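Local coordinates for protein family 88 glycosyl hydrolase (Bacteroides thetaiotaomicron, PDB 5NOA) that probably takes part in the breakdown of gum arabic and related arabinogalactan glycans by gut bacteria, as a lyase or hydrolase related to unsaturated rhamnogalacturonyl hydrolases, at residues A[119-122]-A[123-126]; A[205-208]-A[209-212]; A[252-255]-A[256-260]; A[370-373]-A[374-378]. One frame throughout, in Å; residues are numbered along the deposited sequence.

Contact 1: A[119-122]-A[123-126]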
loop_
_atom_site.group_PDB
_atom_site.type_symbol
_atom_site.label_atom_id
_atom_site.label_comp_id
_atom_site.label_asym_id
_atom_site.label_seq_id
_atom_site.Cartn_x
_atom_site.Cartn_y
_atom_site.Cartn_z
ATOM N N ILE A 119 1.265 -5.140 -9.258
ATOM C CA ILE A 119 2.016 -4.280 -8.363
ATOM C C ILE A 119 3.505 -4.382 -8.606
ATOM O O ILE A 119 4.233 -3.395 -8.409
ATOM C CB ILE A 119 1.631 -4.501 -6.886
ATOM C CG1 ILE A 119 2.642 -3.819 -5.926
ATOM C CG2 ILE A 119 1.462 -5.966 -6.538
ATOM C CD1 ILE A 119 2.210 -3.775 -4.463
ATOM N N CYS A 120 4.003 -5.532 -9.058
ATOM C CA CYS A 120 5.423 -5.623 -9.424
ATOM C C CYS A 120 5.849 -4.526 -10.415
ATOM O O CYS A 120 6.987 -4.091 -10.384
ATOM C CB CYS A 120 5.727 -7.018 -9.966
ATOM S SG CYS A 120 4.839 -7.498 -11.448
ATOM N N PHE A 121 4.936 -4.111 -11.291
ATOM C CA PHE A 121 5.242 -3.076 -12.256
ATOM C C PHE A 121 5.646 -1.768 -11.602
ATOM O O PHE A 121 6.364 -0.982 -12.231
ATOM C CB PHE A 121 4.052 -2.824 -13.204
ATOM C CG PHE A 121 3.525 -4.029 -13.974
ATOM C CD1 PHE A 121 4.296 -5.149 -14.215
ATOM C CD2 PHE A 121 2.239 -3.976 -14.535
ATOM C CE1 PHE A 121 3.790 -6.210 -14.972
ATOM C CE2 PHE A 121 1.745 -5.004 -15.282
ATOM C CZ PHE A 121 2.515 -6.130 -15.504
ATOM N N GLN A 122 5.175 -1.509 -10.370
ATOM C CA GLN A 122 5.616 -0.300 -9.669
ATOM C C GLN A 122 7.126 -0.286 -9.488
ATOM O O GLN A 122 7.802 0.735 -9.687
ATOM C CB GLN A 122 4.955 -0.166 -8.308
ATOM C CG GLN A 122 3.444 -0.057 -8.365
ATOM C CD GLN A 122 2.823 0.223 -7.011
ATOM O OE1 GLN A 122 3.413 0.954 -6.190
ATOM N NE2 GLN A 122 1.620 -0.293 -6.770
ATOM N N THR A 123 7.651 -1.424 -9.050
ATOM C CA THR A 123 9.094 -1.559 -8.843
ATOM C C THR A 123 9.847 -1.578 -10.163
ATOM O O THR A 123 10.895 -0.946 -10.287
ATOM C CB THR A 123 9.388 -2.771 -7.952
ATOM O OG1 THR A 123 8.837 -2.508 -6.644
ATOM C CG2 THR A 123 10.858 -3.004 -7.795
ATOM N N TYR A 124 9.283 -2.247 -11.170
ATOM C CA TYR A 124 9.958 -2.251 -12.457
ATOM C C TYR A 124 10.084 -0.835 -13.010
ATOM O O TYR A 124 11.139 -0.473 -13.551
ATOM C CB TYR A 124 9.269 -3.160 -13.441
ATOM C CG TYR A 124 9.103 -4.594 -13.017
ATOM C CD1 TYR A 124 9.864 -5.172 -12.006
ATOM C CD2 TYR A 124 8.132 -5.379 -13.600
ATOM C CE1 TYR A 124 9.652 -6.477 -11.607
ATOM C CE2 TYR A 124 7.929 -6.687 -13.223
ATOM C CZ TYR A 124 8.700 -7.257 -12.234
ATOM O OH TYR A 124 8.533 -8.545 -11.794
ATOM N N ALA A 125 9.022 -0.035 -12.863
ATOM C CA ALA A 125 9.038 1.360 -13.300
ATOM C C ALA A 125 10.045 2.172 -12.509
ATOM O O ALA A 125 10.759 3.015 -13.074
ATOM C CB ALA A 125 7.658 1.956 -13.189
ATOM N N ASP A 126 10.107 1.966 -11.188
ATOM C CA ASP A 126 11.086 2.704 -10.359
ATOM C C ASP A 126 12.511 2.393 -10.811
ATOM O O ASP A 126 13.362 3.261 -10.895
ATOM C CB ASP A 126 10.932 2.329 -8.866
ATOM C CG ASP A 126 9.729 2.931 -8.202
ATOM O OD1 ASP A 126 9.123 3.867 -8.746
ATOM O OD2 ASP A 126 9.394 2.433 -7.088
HETATM O O HOH W 1 6.518 -3.870 -6.566
#

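Contact 2: A[205-208]-A[209-212]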
loop_
_atom_site.group_PDB
_atom_site.type_symbol
_atom_site.label_atom_id
_atom_site.label_comp_id
_atom_site.label_asym_id
_atom_site.label_seq_id
_atom_site.Cartn_x
_atom_site.Cartn_y
_atom_site.Cartn_z
ATOM N N TYR A 205 -15.207 -0.571 2.193
ATOM C CA TYR A 205 -15.335 -1.994 2.437
ATOM C C TYR A 205 -14.238 -2.740 1.685
ATOM O O TYR A 205 -13.786 -2.308 0.637
ATOM C CB TYR A 205 -16.722 -2.477 1.997
ATOM C CG TYR A 205 -17.856 -1.888 2.846
ATOM C CD1 TYR A 205 -18.048 -2.285 4.165
ATOM C CD2 TYR A 205 -18.711 -0.934 2.336
ATOM C CE1 TYR A 205 -19.076 -1.754 4.930
ATOM C CE2 TYR A 205 -19.718 -0.367 3.096
ATOM C CZ TYR A 205 -19.908 -0.791 4.388
ATOM O OH TYR A 205 -20.904 -0.230 5.160
ATOM N N ARG A 206 -13.904 -3.908 2.184
ATOM C CA ARG A 206 -12.838 -4.652 1.546
ATOM C C ARG A 206 -13.182 -5.136 0.122
ATOM O O ARG A 206 -12.281 -5.322 -0.702
ATOM C CB ARG A 206 -12.333 -5.770 2.416
ATOM C CG ARG A 206 -13.276 -6.914 2.552
ATOM C CD ARG A 206 -12.964 -7.715 3.786
ATOM N NE ARG A 206 -11.763 -8.493 3.700
ATOM C CZ ARG A 206 -11.243 -9.240 4.698
ATOM N NH1 ARG A 206 -11.769 -9.353 5.964
ATOM N NH2 ARG A 206 -10.121 -9.905 4.466
ATOM N N ASP A 207 -14.484 -5.359 -0.090
ATOM C CA ASP A 207 -15.071 -5.725 -1.378
ATOM C C ASP A 207 -16.583 -5.584 -1.212
ATOM O O ASP A 207 -17.081 -5.322 -0.086
ATOM C CB ASP A 207 -14.627 -7.116 -1.899
ATOM C CG ASP A 207 -14.976 -8.252 -1.007
ATOM O OD1 ASP A 207 -16.151 -8.430 -0.696
ATOM O OD2 ASP A 207 -14.060 -9.030 -0.657
ATOM N N GLY A 208 -17.300 -5.789 -2.289
ATOM C CA GLY A 208 -18.746 -5.600 -2.296
ATOM C C GLY A 208 -19.555 -6.568 -1.444
ATOM O O GLY A 208 -20.714 -6.250 -1.138
ATOM N N LYS A 209 -19.005 -7.704 -1.018
ATOM C CA LYS A 209 -19.796 -8.619 -0.076
ATOM C C LYS A 209 -19.902 -8.076 1.359
ATOM O O LYS A 209 -20.787 -8.473 2.153
ATOM C CB LYS A 209 -19.048 -9.921 0.168
ATOM C CG LYS A 209 -18.871 -10.793 -1.014
ATOM C CD LYS A 209 -18.461 -12.224 -0.646
ATOM C CE LYS A 209 -17.165 -12.339 0.148
ATOM N NZ LYS A 209 -15.970 -11.553 -0.308
ATOM N N TYR A 210 -19.014 -7.150 1.747
ATOM C CA TYR A 210 -18.922 -6.725 3.165
ATOM C C TYR A 210 -19.762 -5.546 3.521
ATOM O O TYR A 210 -19.717 -5.054 4.650
ATOM C CB TYR A 210 -17.445 -6.453 3.498
ATOM C CG TYR A 210 -16.687 -7.715 3.691
ATOM C CD1 TYR A 210 -16.241 -8.456 2.591
ATOM C CD2 TYR A 210 -16.442 -8.217 4.985
ATOM C CE1 TYR A 210 -15.548 -9.645 2.784
ATOM C CE2 TYR A 210 -15.758 -9.406 5.192
ATOM C CZ TYR A 210 -15.325 -10.120 4.092
ATOM O OH TYR A 210 -14.623 -11.278 4.280
ATOM N N VAL A 211 -20.623 -5.111 2.606
ATOM C CA VAL A 211 -21.453 -3.958 2.827
ATOM C C VAL A 211 -22.573 -4.155 3.911
ATOM O O VAL A 211 -23.289 -5.130 3.985
ATOM C CB VAL A 211 -21.937 -3.403 1.464
ATOM C CG1 VAL A 211 -22.740 -2.120 1.603
ATOM C CG2 VAL A 211 -20.748 -3.151 0.524
ATOM N N TYR A 212 -22.706 -3.141 4.754
ATOM C CA TYR A 212 -23.789 -3.038 5.747
ATOM C C TYR A 212 -25.113 -2.677 5.052
ATOM O O TYR A 212 -25.095 -1.967 4.038
ATOM C CB TYR A 212 -23.373 -1.911 6.688
ATOM C CG TYR A 212 -24.330 -1.626 7.810
ATOM C CD1 TYR A 212 -25.336 -0.682 7.651
ATOM C CD2 TYR A 212 -24.176 -2.229 9.034
ATOM C CE1 TYR A 212 -26.214 -0.388 8.695
ATOM C CE2 TYR A 212 -25.050 -1.959 10.075
ATOM C CZ TYR A 212 -26.080 -1.049 9.893
ATOM O OH TYR A 212 -26.921 -0.789 10.952
#

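Contact 3: A[252-255]-A[256-260]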
loop_
_atom_site.group_PDB
_atom_site.type_symbol
_atom_site.label_atom_id
_atom_site.label_comp_id
_atom_site.label_asym_id
_atom_site.label_seq_id
_atom_site.Cartn_x
_atom_site.Cartn_y
_atom_site.Cartn_z
ATOM N N GLU A 252 -10.830 15.315 -7.512
ATOM C CA GLU A 252 -11.608 14.184 -7.001
ATOM C C GLU A 252 -10.774 13.286 -6.115
ATOM O O GLU A 252 -11.240 12.815 -5.063
ATOM C CB GLU A 252 -12.205 13.360 -8.125
ATOM C CG GLU A 252 -13.224 14.101 -8.973
ATOM C CD GLU A 252 -13.734 13.290 -10.149
ATOM O OE1 GLU A 252 -13.977 12.086 -9.980
ATOM O OE2 GLU A 252 -13.889 13.875 -11.228
ATOM N N TYR A 253 -9.526 13.042 -6.521
ATOM C CA TYR A 253 -8.639 12.207 -5.717
ATOM C C TYR A 253 -8.287 12.863 -4.411
ATOM O O TYR A 253 -8.276 12.216 -3.360
ATOM C CB TYR A 253 -7.358 11.849 -6.456
ATOM C CG TYR A 253 -7.568 11.275 -7.827
ATOM C CD1 TYR A 253 -8.646 10.442 -8.137
ATOM C CD2 TYR A 253 -6.742 11.609 -8.844
ATOM C CE1 TYR A 253 -8.824 9.950 -9.425
ATOM C CE2 TYR A 253 -6.888 11.114 -10.123
ATOM C CZ TYR A 253 -7.937 10.267 -10.404
ATOM O OH TYR A 253 -8.097 9.750 -11.665
ATOM N N ILE A 254 -8.020 14.179 -4.450
ATOM C CA ILE A 254 -7.719 14.913 -3.239
ATOM C C ILE A 254 -8.903 14.858 -2.297
ATOM O O ILE A 254 -8.737 14.622 -1.077
ATOM C CB ILE A 254 -7.347 16.379 -3.561
ATOM C CG1 ILE A 254 -6.021 16.430 -4.360
ATOM C CG2 ILE A 254 -7.327 17.232 -2.303
ATOM C CD1 ILE A 254 -5.692 17.780 -4.922
ATOM N N ASP A 255 -10.089 15.089 -2.849
ATOM C CA ASP A 255 -11.298 15.116 -2.026
ATOM C C ASP A 255 -11.511 13.777 -1.320
ATOM O O ASP A 255 -11.830 13.730 -0.136
ATOM C CB ASP A 255 -12.541 15.485 -2.847
ATOM C CG ASP A 255 -12.617 16.971 -3.224
ATOM O OD1 ASP A 255 -11.797 17.763 -2.730
ATOM O OD2 ASP A 255 -13.492 17.318 -4.056
ATOM N N ARG A 256 -11.329 12.685 -2.057
ATOM C CA ARG A 256 -11.483 11.370 -1.442
ATOM C C ARG A 256 -10.389 11.072 -0.431
ATOM O O ARG A 256 -10.642 10.473 0.608
ATOM C CB ARG A 256 -11.537 10.270 -2.502
ATOM C CG ARG A 256 -11.707 8.867 -1.963
ATOM C CD ARG A 256 -12.968 8.590 -1.179
ATOM N NE ARG A 256 -14.121 8.588 -2.058
ATOM C CZ ARG A 256 -15.066 9.503 -2.086
ATOM N NH1 ARG A 256 -15.032 10.600 -1.287
ATOM N NH2 ARG A 256 -16.037 9.371 -2.970
ATOM N N PHE A 257 -9.165 11.442 -0.752
ATOM C CA PHE A 257 -8.071 11.280 0.203
ATOM C C PHE A 257 -8.390 11.993 1.518
ATOM O O PHE A 257 -8.200 11.422 2.574
ATOM C CB PHE A 257 -6.798 11.815 -0.427
ATOM C CG PHE A 257 -5.573 11.647 0.399
ATOM C CD1 PHE A 257 -5.042 10.413 0.663
ATOM C CD2 PHE A 257 -4.861 12.747 0.814
ATOM C CE1 PHE A 257 -3.863 10.260 1.383
ATOM C CE2 PHE A 257 -3.699 12.603 1.545
ATOM C CZ PHE A 257 -3.209 11.362 1.832
ATOM N N ARG A 258 -8.904 13.215 1.424
ATOM C CA ARG A 258 -9.233 13.951 2.629
ATOM C C ARG A 258 -10.373 13.312 3.423
ATOM O O ARG A 258 -10.309 13.296 4.660
ATOM C CB ARG A 258 -9.581 15.398 2.312
ATOM C CG ARG A 258 -8.347 16.179 1.855
ATOM C CD ARG A 258 -8.706 17.629 1.756
ATOM N NE ARG A 258 -7.666 18.467 1.241
ATOM C CZ ARG A 258 -7.786 19.323 0.240
ATOM N NH1 ARG A 258 -8.922 19.537 -0.408
ATOM N NH2 ARG A 258 -6.711 20.002 -0.081
ATOM N N THR A 259 -11.407 12.804 2.727
ATOM C CA THR A 259 -12.537 12.189 3.448
ATOM C C THR A 259 -12.096 10.896 4.136
ATOM O O THR A 259 -12.405 10.632 5.309
ATOM C CB THR A 259 -13.767 11.932 2.549
ATOM O OG1 THR A 259 -13.562 10.915 1.516
ATOM C CG2 THR A 259 -14.269 13.191 1.982
ATOM N N LEU A 260 -11.338 10.102 3.408
ATOM C CA LEU A 260 -10.841 8.840 3.964
ATOM C C LEU A 260 -9.900 9.096 5.138
ATOM O O LEU A 260 -10.017 8.460 6.187
ATOM C CB LEU A 260 -10.137 8.058 2.865
ATOM C CG LEU A 260 -9.596 6.702 3.228
ATOM C CD1 LEU A 260 -10.681 5.783 3.721
ATOM C CD2 LEU A 260 -8.827 6.083 2.073
HETATM O O HOH W 2 -11.627 18.269 -0.012
#

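Contact 4: A[370-373]-A[374-378]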
loop_
_atom_site.group_PDB
_atom_site.type_symbol
_atom_site.label_atom_id
_atom_site.label_comp_id
_atom_site.label_asym_id
_atom_site.label_seq_id
_atom_site.Cartn_x
_atom_site.Cartn_y
_atom_site.Cartn_z
ATOM N N GLU A 370 8.549 8.002 5.662
ATOM C CA GLU A 370 7.806 9.255 5.675
ATOM C C GLU A 370 7.993 10.001 6.995
ATOM O O GLU A 370 8.014 11.236 6.996
ATOM C CB GLU A 370 6.336 9.036 5.343
ATOM C CG GLU A 370 5.640 10.299 4.896
ATOM C CD GLU A 370 6.211 10.913 3.622
ATOM O OE1 GLU A 370 6.780 10.199 2.742
ATOM O OE2 GLU A 370 6.111 12.133 3.486
ATOM N N ARG A 371 8.171 9.264 8.080
ATOM C CA ARG A 371 8.485 9.909 9.345
ATOM C C ARG A 371 9.811 10.635 9.310
ATOM O O ARG A 371 9.922 11.737 9.839
ATOM C CB ARG A 371 8.494 8.897 10.483
ATOM C CG ARG A 371 8.767 9.587 11.803
ATOM C CD ARG A 371 8.354 8.798 12.973
ATOM N NE ARG A 371 8.453 9.561 14.207
ATOM C CZ ARG A 371 7.555 10.442 14.645
ATOM N NH1 ARG A 371 6.450 10.710 14.003
ATOM N NH2 ARG A 371 7.782 11.058 15.791
ATOM N N VAL A 372 10.835 10.023 8.712
ATOM C CA VAL A 372 12.119 10.717 8.569
ATOM C C VAL A 372 11.938 12.036 7.844
ATOM O O VAL A 372 12.490 13.065 8.263
ATOM C CB VAL A 372 13.150 9.826 7.857
ATOM C CG1 VAL A 372 14.408 10.614 7.495
ATOM C CG2 VAL A 372 13.505 8.644 8.702
ATOM N N ARG A 373 11.166 12.015 6.763
ATOM C CA ARG A 373 10.904 13.245 6.014
ATOM C C ARG A 373 10.235 14.331 6.864
ATOM O O ARG A 373 10.610 15.511 6.829
ATOM C CB ARG A 373 10.132 12.963 4.730
ATOM C CG ARG A 373 10.890 12.009 3.791
ATOM C CD ARG A 373 10.146 11.769 2.504
ATOM N NE ARG A 373 10.802 10.739 1.664
ATOM C CZ ARG A 373 10.396 9.482 1.527
ATOM N NH1 ARG A 373 9.308 8.964 2.145
ATOM N NH2 ARG A 373 11.100 8.698 0.708
ATOM N N TYR A 374 9.261 13.936 7.674
ATOM C CA TYR A 374 8.634 14.869 8.621
ATOM C C TYR A 374 9.646 15.406 9.644
ATOM O O TYR A 374 9.749 16.627 9.852
ATOM C CB TYR A 374 7.475 14.163 9.342
ATOM C CG TYR A 374 7.018 14.910 10.553
ATOM C CD1 TYR A 374 6.407 16.145 10.427
ATOM C CD2 TYR A 374 7.201 14.389 11.808
ATOM C CE1 TYR A 374 6.002 16.854 11.535
ATOM C CE2 TYR A 374 6.785 15.086 12.920
ATOM C CZ TYR A 374 6.193 16.320 12.778
ATOM O OH TYR A 374 5.806 17.012 13.924
ATOM N N LEU A 375 10.393 14.518 10.293
ATOM C CA LEU A 375 11.311 14.953 11.330
ATOM C C LEU A 375 12.386 15.884 10.793
ATOM O O LEU A 375 12.795 16.804 11.489
ATOM C CB LEU A 375 11.916 13.759 12.048
ATOM C CG LEU A 375 10.937 12.923 12.855
ATOM C CD1 LEU A 375 11.623 11.640 13.268
ATOM C CD2 LEU A 375 10.360 13.674 14.054
ATOM N N GLU A 376 12.856 15.620 9.573
ATOM C CA GLU A 376 13.910 16.439 9.012
ATOM C C GLU A 376 13.427 17.845 8.665
ATOM O O GLU A 376 14.276 18.734 8.502
ATOM C CB GLU A 376 14.544 15.743 7.800
ATOM C CG GLU A 376 15.389 14.532 8.203
ATOM C CD GLU A 376 16.122 13.863 7.089
ATOM O OE1 GLU A 376 16.951 12.953 7.388
ATOM O OE2 GLU A 376 15.837 14.182 5.932
ATOM N N SER A 377 12.110 18.032 8.551
ATOM C CA SER A 377 11.479 19.371 8.286
ATOM C C SER A 377 11.524 20.262 9.512
ATOM O O SER A 377 11.374 21.453 9.405
ATOM C CB SER A 377 9.957 19.214 7.845
ATOM O OG SER A 377 8.940 18.979 8.936
ATOM N N LEU A 378 11.689 19.690 10.696
ATOM C CA LEU A 378 11.539 20.468 11.922
ATOM C C LEU A 378 12.816 21.338 12.152
ATOM O O LEU A 378 13.931 20.950 11.815
ATOM C CB LEU A 378 11.210 19.548 13.143
ATOM C CG LEU A 378 9.930 18.693 12.943
ATOM C CD1 LEU A 378 9.775 17.758 14.141
ATOM C CD2 LEU A 378 8.673 19.544 12.800
#

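Contact 1: A[119-122]-A[123-126]
Tyr124 lays one face of its ring over the carbonyl oxygen of Cys120, which sits 3.3 Å above the ring plane, over its centre. The same oxygen accepts the backbone N-H of Tyr124, with Tyr124 N 3.0 Å from Cys120 O and lying in the carbonyl plane, so the oxygen that takes the amide also lies against the ring face. The ring reaches this place because CG stands beside the backbone N and anti to the carbonyl carbon (chi1 -56°), which folds it back along the preceding turn. Cys120 meets it further out: SG is 3.7 Å from Tyr124 CE2, an oblique sulfur-aromatic contact. A chi1 of 61° sets SG between its own backbone N and carbonyl carbon, and within touch of the ring. Phe121 adds its CD1 beside Tyr124 CD2 at 3.9 Å; that tyrosine atom lies near the plane of the phenylalanine ring, at its edge. All this belongs to an early part of helix 120-130, in the (alpha/alpha)6 barrel expected of the six-hairpin glycosidases. Two further i to i+4 backbone bonds follow, Ala125 N to Phe121 O and Asp126 N to Gln122 O. On another side a water bridges two residues, donating to Ile119 O at 3.0 Å from its oxygen and accepting from Thr123 OG1 at 2.7 Å. The polar ends of the longer side chains are gripped by surrounding elements: Tyr124 OH by Lys91 O, Gln122 NE2 by the carbonyls of Tyr163 and Met164, and Asp126 OD1 by Lys171. Phe121 packs on Ala140, Val143 and Met144 of helix 135-149.

Contact 2: A[205-208]-A[209-212]
Arg206 sends its aliphatic chain across one face of the Tyr210 ring, with Arg206 CD 3.3 Å from the centroid of Tyr210 in a close CH-pi contact. The bend at chi3 (-72°) carries the guanidinium on toward the hydroxyl end of the ring, the two planes 30° apart, with Tyr210 OH over one guanidinium face. Asp207 OD1 arrives in plane at the edge of the same ring, 3.3 Å from Tyr210 CD1. A second ring is covered nearby: Val211 CA stands almost straight above the centroid of Tyr205 at 3.8 Å, while Val211 CG2 touches Tyr205 CD2.

The next shell is the backbone that presents these groups. Tyr210 N donates to Asp207 O at 3.2 Å, closing a beta turn of type I with Gly208 and Lys209 at its corners. Asp207 OD1 adds an Asx turn, taking Lys209 N on its anti lone pair at 3.0 Å, and meets Lys209 NZ on its syn side at 3.2 Å in a salt bridge. Farther out, Phe224 stacks on Tyr205, Trp225 makes a cation-pi contact with Arg206, and Asp198 binds Tyr205 OH, which also receives a weak bond from Tyr212 N. One carboxylate oxygen thus serves both a backbone amide and an ammonium, which would probably stabilise the negative charge of Asp207 while fixing the turn at this surface loop.

Contact 3: A[252-255]-A[256-260]
Ile254 presses its CG2 methyl against one face of the Arg258 guanidinium, at its centre, with Ile254 CG2 only 3.3 Å from Arg258 CZ. The two side chains run side by side and point the same way. Ile254 places that methyl anti to its own backbone N, and the arginine, extended from CG to NE, is long enough to carry its flat head over it. The contact is one of methyl against face, while NE and NH1 have polar partners. A water sits at the edge: it accepts from Arg258 NH1 at 3.0 Å and donates to Asp255 OD1 at 2.8 Å. The charged groups do not meet directly: Asp255 OD1 lies 4.1 Å from Arg258 NH1, beyond a salt bridge, and the carboxylate and guanidinium planes are turned 40° apart. Asp255 OD1 is also bound by Gln251, and Arg258 NE by the carbonyl of Phe307.

Four successive i to i+4 bonds carry this stretch of alpha-helix, from Arg256 N to Glu252 O through to Thr259 N to Asp255 O. Elsewhere round the helix Arg256 bends at chi2 and chi3 (61° and 70°) to curl along its own turn, where Arg256 NH1 donates to Thr259 OG1 at 3.2 Å; Thr259 OG1 is also hydrogen-bonded with Tyr197 OH.

Helix 250-266 packs Ile254 and Phe257 against helix 226-242 and Tyr253 against helix 180-196. Arg256 forms a salt bridge with Asp193 and a cation-pi contact with Tyr197, and touches Tyr204 of strand 203-204, as Leu260 also does.

Contact 4: A[370-373]-A[374-378]
Tyr374 and Arg371 lie one turn apart, and the carbonyl oxygen of Arg371 comes to the edge of the Tyr374 ring, near its plane. The tyrosine CG is anti to its backbone N (chi1 165°), which carries the ring off to the flank of the helix, where Arg371 NH1 passes 4.3 Å from Tyr374 CD2. Arg371 itself is extended from CG to NE and runs obliquely across Leu375: Arg371 CG rests 3.8 Å from Leu375 CD1, and Leu375 CD2 lies over one guanidinium face, offset toward its rim. Arg371 NH2 makes its salt bridge with Glu318 of helix 310-328.

These residues occupy the last turns of helix 358-377, a long helix in what is probably an (alpha/alpha)6 barrel, as in other GH88 enzymes. Here Leu375 N bonds to Arg371 O at 2.9 Å, nearly in line with the carbonyl, and Glu376 N to Val372 O likewise. Farther on, Ser377 N makes a weak bond to Arg373 O, at 3.4 Å, and a shorter i to i+3 bond to Tyr374 O, an oxygen that also accepts Ser377 OG at 2.7 Å on a lone pair.

Val372 and Glu376 lie side by side on a further flank, Val372 CG1 being 3.5 Å from Glu376 OE1. Val372 also packs on Val33, Val34 and Ile37 of helix 29-47. Arg373 NH1 is shared by Glu370 OE1, 2.9 Å away and met from above the carboxylate plane, and by Glu67 of helix 56-72; Asn304 of helix 289-304 hydrogen-bonds Glu370 OE2.

The four contacts follow one another along the chain without touching. Contact 1 is wholly buried, and sulfur, aromatic rings and backbone carbonyls carry it. Contacts 3 and 4 are partly buried stretches of helix in which an arginine head is covered on one face by a branched aliphatic residue one turn away; a water links the nearby charges in contact 3, whereas in contact 4 a different arginine, Arg373, makes a direct salt bridge with Glu370. Contact 2, the one loop among them, lies at the surface and replaces helical bonding with a turn closed by a backbone bond and a carboxylate. Contacts 1 and 4 both pack on helix 56-72; contacts 2 and 4 lie on opposite sides of the chain's centre.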